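PDB 4OPM: lipase from Acinetobacter baumannii, which probably hydrolyses ester bonds of acylglycerol lipids, as a putative lipase of the alpha/beta hydrolase fold. Local coordinates for residues A[247-250]-A[251-254]; A[273-276]-A[277-280]; A[253-256]-A[257-261]. All blocks are in the same frame, centred on the assembly; numbering follows the deposited sequence. Where two conformers were deposited one is given.

Contact 1: residues A[247-250]-A[251-254]; sequences IINV and EVAN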
loop_
_atom_site.group_PDB
_atom_site.type_symbol
_atom_site.label_atom_id
_atom_site.label_comp_id
_atom_site.label_asym_id
_atom_site.label_seq_id
_atom_site.Cartn_x
_atom_site.Cartn_y
_atom_site.Cartn_z
ATOM N N ILE A 247 -12.445 -3.206 7.303
ATOM C CA ILE A 247 -11.241 -3.960 7.648
ATOM C C ILE A 247 -10.579 -3.353 8.882
ATOM O O ILE A 247 -10.258 -4.077 9.822
ATOM C CB ILE A 247 -10.262 -4.046 6.429
ATOM C CG1 ILE A 247 -10.988 -4.508 5.120
ATOM C CG2 ILE A 247 -9.039 -4.930 6.742
ATOM C CD1 ILE A 247 -11.778 -5.837 5.204
ATOM N N ILE A 248 -10.325 -2.037 8.843
ATOM C CA ILE A 248 -9.707 -1.261 9.920
ATOM C C ILE A 248 -10.658 -0.099 10.183
ATOM O O ILE A 248 -10.766 0.806 9.345
ATOM C CB ILE A 248 -8.253 -0.822 9.576
ATOM C CG1 ILE A 248 -7.408 -2.016 9.012
ATOM C CG2 ILE A 248 -7.579 -0.204 10.808
ATOM C CD1 ILE A 248 -6.040 -1.660 8.461
ATOM N N ASN A 249 -11.381 -0.145 11.320
ATOM C CA ASN A 249 -12.411 0.844 11.656
ATOM C C ASN A 249 -11.832 2.255 11.765
ATOM O O ASN A 249 -10.736 2.448 12.300
ATOM C CB ASN A 249 -13.171 0.466 12.931
ATOM C CG ASN A 249 -12.283 0.192 14.112
ATOM O OD1 ASN A 249 -11.469 -0.744 14.103
ATOM N ND2 ASN A 249 -12.440 0.985 15.157
ATOM N N VAL A 250 -12.619 3.239 11.294
ATOM C CA VAL A 250 -12.271 4.654 11.183
ATOM C C VAL A 250 -11.741 5.272 12.515
ATOM O O VAL A 250 -10.908 6.174 12.447
ATOM C CB VAL A 250 -13.457 5.466 10.578
ATOM C CG1 VAL A 250 -14.661 5.525 11.525
ATOM C CG2 VAL A 250 -13.018 6.867 10.144
ATOM N N GLU A 251 -12.171 4.776 13.697
ATOM C CA GLU A 251 -11.716 5.309 15.003
ATOM C C GLU A 251 -10.195 5.253 15.158
ATOM O O GLU A 251 -9.597 6.083 15.845
ATOM C CB GLU A 251 -12.368 4.541 16.172
ATOM C CG GLU A 251 -13.853 4.848 16.335
ATOM C CD GLU A 251 -14.805 4.194 15.351
ATOM O OE1 GLU A 251 -14.414 3.213 14.673
ATOM O OE2 GLU A 251 -15.950 4.686 15.246
ATOM N N VAL A 252 -9.584 4.285 14.486
ATOM C CA VAL A 252 -8.146 4.045 14.460
ATOM C C VAL A 252 -7.405 5.281 13.871
ATOM O O VAL A 252 -6.294 5.558 14.313
ATOM C CB VAL A 252 -7.916 2.738 13.662
ATOM C CG1 VAL A 252 -6.563 2.693 12.990
ATOM C CG2 VAL A 252 -8.176 1.515 14.540
ATOM N N ALA A 253 -8.023 6.022 12.914
ATOM C CA ALA A 253 -7.419 7.246 12.332
ATOM C C ALA A 253 -7.073 8.271 13.444
ATOM O O ALA A 253 -5.990 8.872 13.424
ATOM C CB ALA A 253 -8.358 7.877 11.307
ATOM N N ASN A 254 -7.979 8.437 14.426
ATOM C CA ASN A 254 -7.755 9.360 15.549
ATOM C C ASN A 254 -6.684 8.821 16.484
ATOM O O ASN A 254 -5.910 9.601 17.019
ATOM C CB ASN A 254 -9.043 9.661 16.323
ATOM C CG ASN A 254 -9.959 10.616 15.603
ATOM O OD1 ASN A 254 -11.188 10.494 15.671
ATOM N ND2 ASN A 254 -9.392 11.574 14.867
HETATM O O HOH W 1 -11.034 8.590 13.669
#
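Two torsions bring N249 and E251 together. CG of N249 sits between its own backbone N and carbonyl carbon (chi1 53°), and the E251 chain folds at its second torsion (chi2 77°). The carboxylate of E251 therefore comes back to the amide. The site belongs to the alpha/beta hydrolase fold: it is the turn that leads from the loop after strand 237-242 into helix 251-259. That loop carries D245, probably the acid of a Ser-His-Asp triad, and D245 accepts the backbone N-H of both I247 and I248.

N249 ND2 gives a nearly straight hydrogen bond (169°) to E251 OE1, 3.0 Å away. The acceptor lies in the amide plane, but OE1 is met on its anti side. The two flat groups are nearly coplanar. The same amide is held from elsewhere: OD1 takes the N-H of N153 and ND2 also reaches S151 O. Three bonds thus fix its rotation.

The backbone closes the turn. V252 N hydrogen-bonds to N249 O at 3.1 Å, and A253 N hydrogen-bonds to V250 O at 2.9 Å from above the carbonyl plane. On the buried side, I248 CG2 meets V252 CG1 at 3.8 Å, a plain apolar touch. V252 and A253 touch W241, whose NE1 hydrogen-bonds to I248 O. One water donates to V250 O at 2.7 Å and accepts a weak bond from N254 N at 3.2 Å.

Contact 2: residues A[273-276]-A[277-280]; sequences GHMP and ILEA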
loop_
_atom_site.group_PDB
_atom_site.type_symbol
_atom_site.label_atom_id
_atom_site.label_comp_id
_atom_site.label_asym_id
_atom_site.label_seq_id
_atom_site.Cartn_x
_atom_site.Cartn_y
_atom_site.Cartn_z
ATOM N N GLY A 273 -14.616 3.044 1.480
ATOM C CA GLY A 273 -14.210 1.926 2.322
ATOM C C GLY A 273 -12.718 1.903 2.594
ATOM O O GLY A 273 -12.070 2.950 2.716
ATOM N N HIS A 274 -12.164 0.701 2.653
ATOM C CA HIS A 274 -10.748 0.477 2.990
ATOM C C HIS A 274 -9.754 0.877 1.883
ATOM O O HIS A 274 -8.556 0.963 2.181
ATOM C CB HIS A 274 -10.563 -1.024 3.322
ATOM C CG HIS A 274 -9.205 -1.403 3.803
ATOM N ND1 HIS A 274 -8.670 -0.872 4.972
ATOM C CD2 HIS A 274 -8.317 -2.272 3.270
ATOM C CE1 HIS A 274 -7.476 -1.425 5.098
ATOM N NE2 HIS A 274 -7.225 -2.277 4.105
HETATM N N MSE A 275 -10.219 1.148 0.631
HETATM C CA MSE A 275 -9.290 1.444 -0.468
HETATM C C MSE A 275 -9.562 2.815 -1.148
HETATM O O MSE A 275 -9.854 2.876 -2.356
HETATM C CB MSE A 275 -9.343 0.290 -1.493
HETATM C CG MSE A 275 -8.120 0.190 -2.339
HETATM SE SE MSE A 275 -7.808 -1.681 -2.735
HETATM C CE MSE A 275 -6.021 -1.452 -3.378
ATOM N N PRO A 276 -9.350 3.959 -0.433
ATOM C CA PRO A 276 -9.550 5.277 -1.083
ATOM C C PRO A 276 -8.710 5.507 -2.348
ATOM O O PRO A 276 -9.141 6.249 -3.224
ATOM C CB PRO A 276 -9.109 6.265 -0.000
ATOM C CG PRO A 276 -9.369 5.558 1.287
ATOM C CD PRO A 276 -8.980 4.131 0.992
ATOM N N ILE A 277 -7.514 4.878 -2.446
ATOM C CA ILE A 277 -6.627 5.045 -3.607
ATOM C C ILE A 277 -7.286 4.534 -4.915
ATOM O O ILE A 277 -6.912 4.996 -6.001
ATOM C CB ILE A 277 -5.233 4.445 -3.379
ATOM C CG1 ILE A 277 -5.282 2.905 -3.187
ATOM C CG2 ILE A 277 -4.553 5.166 -2.184
ATOM C CD1 ILE A 277 -3.889 2.199 -3.187
ATOM N N LEU A 278 -8.267 3.617 -4.810
ATOM C CA LEU A 278 -9.021 3.130 -5.984
ATOM C C LEU A 278 -10.477 3.609 -5.960
ATOM O O LEU A 278 -11.095 3.702 -7.020
ATOM C CB LEU A 278 -8.989 1.592 -6.076
ATOM C CG LEU A 278 -7.639 0.934 -6.459
ATOM C CD1 LEU A 278 -7.806 -0.573 -6.569
ATOM C CD2 LEU A 278 -7.115 1.447 -7.782
ATOM N N GLU A 279 -11.022 3.932 -4.769
ATOM C CA GLU A 279 -12.430 4.363 -4.661
ATOM C C GLU A 279 -12.622 5.880 -4.836
ATOM O O GLU A 279 -13.733 6.318 -5.155
ATOM C CB GLU A 279 -12.993 3.992 -3.283
ATOM C CG GLU A 279 -13.035 2.501 -2.971
ATOM C CD GLU A 279 -13.509 2.226 -1.552
ATOM O OE1 GLU A 279 -14.684 2.539 -1.246
ATOM O OE2 GLU A 279 -12.688 1.752 -0.730
ATOM N N ALA A 280 -11.585 6.680 -4.545
ATOM C CA ALA A 280 -11.702 8.151 -4.542
ATOM C C ALA A 280 -10.345 8.821 -4.800
ATOM O O ALA A 280 -9.942 9.714 -4.045
ATOM C CB ALA A 280 -12.263 8.594 -3.187
#
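E279 reaches back from the end of the short helix 276-279 to the loop before it. Its chain is extended beyond CG (chi2 176°), which carries the carboxylate to the backbone of G273 and M275. E279 OE1 accepts from G273 N at 2.8 Å in a nearly straight bond (168°). It is met there on the syn side, somewhat out of the carboxylate plane. E279 OE2 accepts from M275 N at 2.9 Å, nearly end-on to the C-O bond. OE1 also accepts from the backbone N-H groups of F183 and N184. Four N-H bonds therefore grip this buried carboxylate, and they would probably favour its charged form.

M275, a selenomethionine, is the N-cap residue of the helix. M275 O accepts from L278 N at 3.0 Å and from E279 N at 2.9 Å. The second donor lies in the carbonyl plane; the first stands above it.

Between the two residues tied to E279 lies H274, probably the histidine of the triad of this alpha/beta hydrolase. Its NE2 hydrogen-bonds to S120 OG on the likely nucleophile elbow, and its ND1 to D245 OD2. E279 thus ties the backbone N-H groups of the residues before and after H274, and probably steadies the loop that carries it.

P276 opens the helix. P276 O accepts from A280 N at 2.8 Å, and its ring packs on V143 and D144. The M275 side chain runs beside L278. M275 CE lies 3.8 Å from L278 CD1, and M275 CG 4.0 Å from I277 CG1, but these contacts are doubtful because the side chain has a second conformer.

Contact 3: residues A[253-256]-A[257-261]; sequences ANEL and KRLLK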
loop_
_atom_site.group_PDB
_atom_site.type_symbol
_atom_site.label_atom_id
_atom_site.label_comp_id
_atom_site.label_asym_id
_atom_site.label_seq_id
_atom_site.Cartn_x
_atom_site.Cartn_y
_atom_site.Cartn_z
ATOM N N ALA A 253 -8.023 6.022 12.914
ATOM C CA ALA A 253 -7.419 7.246 12.332
ATOM C C ALA A 253 -7.073 8.271 13.444
ATOM O O ALA A 253 -5.990 8.872 13.424
ATOM C CB ALA A 253 -8.358 7.877 11.307
ATOM N N ASN A 254 -7.979 8.437 14.426
ATOM C CA ASN A 254 -7.755 9.360 15.549
ATOM C C ASN A 254 -6.684 8.821 16.484
ATOM O O ASN A 254 -5.910 9.601 17.019
ATOM C CB ASN A 254 -9.043 9.661 16.323
ATOM C CG ASN A 254 -9.959 10.616 15.603
ATOM O OD1 ASN A 254 -11.188 10.494 15.671
ATOM N ND2 ASN A 254 -9.392 11.574 14.867
ATOM N N GLU A 255 -6.612 7.494 16.655
ATOM C CA GLU A 255 -5.572 6.899 17.484
ATOM C C GLU A 255 -4.179 7.159 16.848
ATOM O O GLU A 255 -3.264 7.608 17.547
ATOM C CB GLU A 255 -5.828 5.407 17.679
ATOM C CG GLU A 255 -4.900 4.799 18.713
ATOM C CD GLU A 255 -5.153 3.348 19.056
ATOM O OE1 GLU A 255 -6.245 2.830 18.736
ATOM O OE2 GLU A 255 -4.265 2.736 19.689
ATOM N N LEU A 256 -4.043 6.962 15.511
ATOM C CA LEU A 256 -2.786 7.242 14.805
ATOM C C LEU A 256 -2.389 8.710 14.972
ATOM O O LEU A 256 -1.219 8.989 15.243
ATOM C CB LEU A 256 -2.871 6.886 13.307
ATOM C CG LEU A 256 -2.730 5.420 12.942
ATOM C CD1 LEU A 256 -3.170 5.182 11.492
ATOM C CD2 LEU A 256 -1.282 4.910 13.163
ATOM N N LYS A 257 -3.374 9.631 14.884
ATOM C CA LYS A 257 -3.169 11.061 15.079
ATOM C C LYS A 257 -2.602 11.320 16.492
ATOM O O LYS A 257 -1.633 12.061 16.619
ATOM C CB LYS A 257 -4.488 11.842 14.854
ATOM C CG LYS A 257 -4.486 13.313 15.341
ATOM C CD LYS A 257 -3.575 14.185 14.502
ATOM C CE LYS A 257 -3.699 15.651 14.822
ATOM N NZ LYS A 257 -2.940 16.008 16.045
ATOM N N ARG A 258 -3.173 10.677 17.529
ATOM C CA ARG A 258 -2.716 10.836 18.911
ATOM C C ARG A 258 -1.297 10.281 19.115
ATOM O O ARG A 258 -0.524 10.846 19.882
ATOM C CB ARG A 258 -3.679 10.133 19.883
ATOM C CG ARG A 258 -5.052 10.803 20.010
ATOM C CD ARG A 258 -5.859 10.271 21.192
ATOM N NE ARG A 258 -6.200 8.846 21.084
ATOM C CZ ARG A 258 -7.265 8.365 20.443
ATOM N NH1 ARG A 258 -8.101 9.189 19.818
ATOM N NH2 ARG A 258 -7.495 7.058 20.412
ATOM N N LEU A 259 -0.954 9.182 18.410
ATOM C CA LEU A 259 0.324 8.493 18.553
ATOM C C LEU A 259 1.484 9.159 17.811
ATOM O O LEU A 259 2.636 9.023 18.238
ATOM C CB LEU A 259 0.198 7.030 18.085
ATOM C CG LEU A 259 -0.612 6.085 18.999
ATOM C CD1 LEU A 259 -0.851 4.748 18.313
ATOM C CD2 LEU A 259 0.086 5.858 20.357
ATOM N N LEU A 260 1.197 9.844 16.699
ATOM C CA LEU A 260 2.248 10.467 15.899
ATOM C C LEU A 260 2.332 11.967 16.156
ATOM O O LEU A 260 1.389 12.703 15.854
ATOM C CB LEU A 260 2.003 10.181 14.405
ATOM C CG LEU A 260 2.045 8.698 14.000
ATOM C CD1 LEU A 260 1.408 8.487 12.631
ATOM C CD2 LEU A 260 3.479 8.149 14.021
ATOM N N LYS A 261 3.486 12.407 16.711
ATOM C CA LYS A 261 3.820 13.780 17.106
ATOM C C LYS A 261 3.481 14.829 16.024
ATOM O O LYS A 261 2.891 15.858 16.345
ATOM C CB LYS A 261 5.330 13.858 17.437
ATOM C CG LYS A 261 5.798 15.172 18.048
ATOM C CD LYS A 261 7.303 15.160 18.290
ATOM C CE LYS A 261 7.799 16.446 18.911
ATOM N NZ LYS A 261 9.247 16.370 19.246
#
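The backbone from A253 to L260 is held by four successive helical bonds from residue i+4 to i: K257 N to A253 O, R258 N to N254 O, L259 N to E255 O, and L260 N to L256 O, the last at 2.9 Å. L259 N also makes a weak bond to L256 O at 3.2 Å. L260 is the first residue to leave helical angles.

R258 carries much of the side-chain contact. Its chain bends at the third torsion (chi3 -63°), which folds the guanidinium back over the preceding turn. One face of the group covers N254 O and E255 CA, both 3.5 Å from its plane and offset toward the rim. R258 NH2 lies 3.6 Å from E255 CB, and R258 NH1 lies 3.7 Å from N254 CB.

The E255 carboxylate is nearly parallel to the guanidinium, 14° apart, yet the charged atoms do not touch: E255 OE1 and R258 NH2 are 4.7 Å apart. E255 is engaged elsewhere, by S151 OG at OE1 and R150 N at OE2. L259 runs alongside E255, with L259 CD1 4.1 Å from E255 CG.

This is helix 251-259 of a beta-alpha-beta unit, between strands 237-242 and 267-269. L256 packs on I239 and W241 of the first strand, while L256 and L259 meet F226 of helix 223-231.

Along the chain, contact 1 comes first, contact 3 overlaps it at A253 and N254, and contact 2 follows. Contacts 1 and 3 share helix 251-259, with centres about 11 Å apart. Contact 2 follows strand 267-269, one of the two outermost strands, along the chain. Its centre is about 14 Å from that of contact 1 and about 21 Å from that of contact 3. Contacts 1 and 2 touch: I248 CD1 is 3.7 Å from H274 CE1. Contact 3 stays about 10 Å from contact 2 at the nearest atoms. Contacts 1 and 2 thus join near the probable triad, while contact 3 continues the helix away from it.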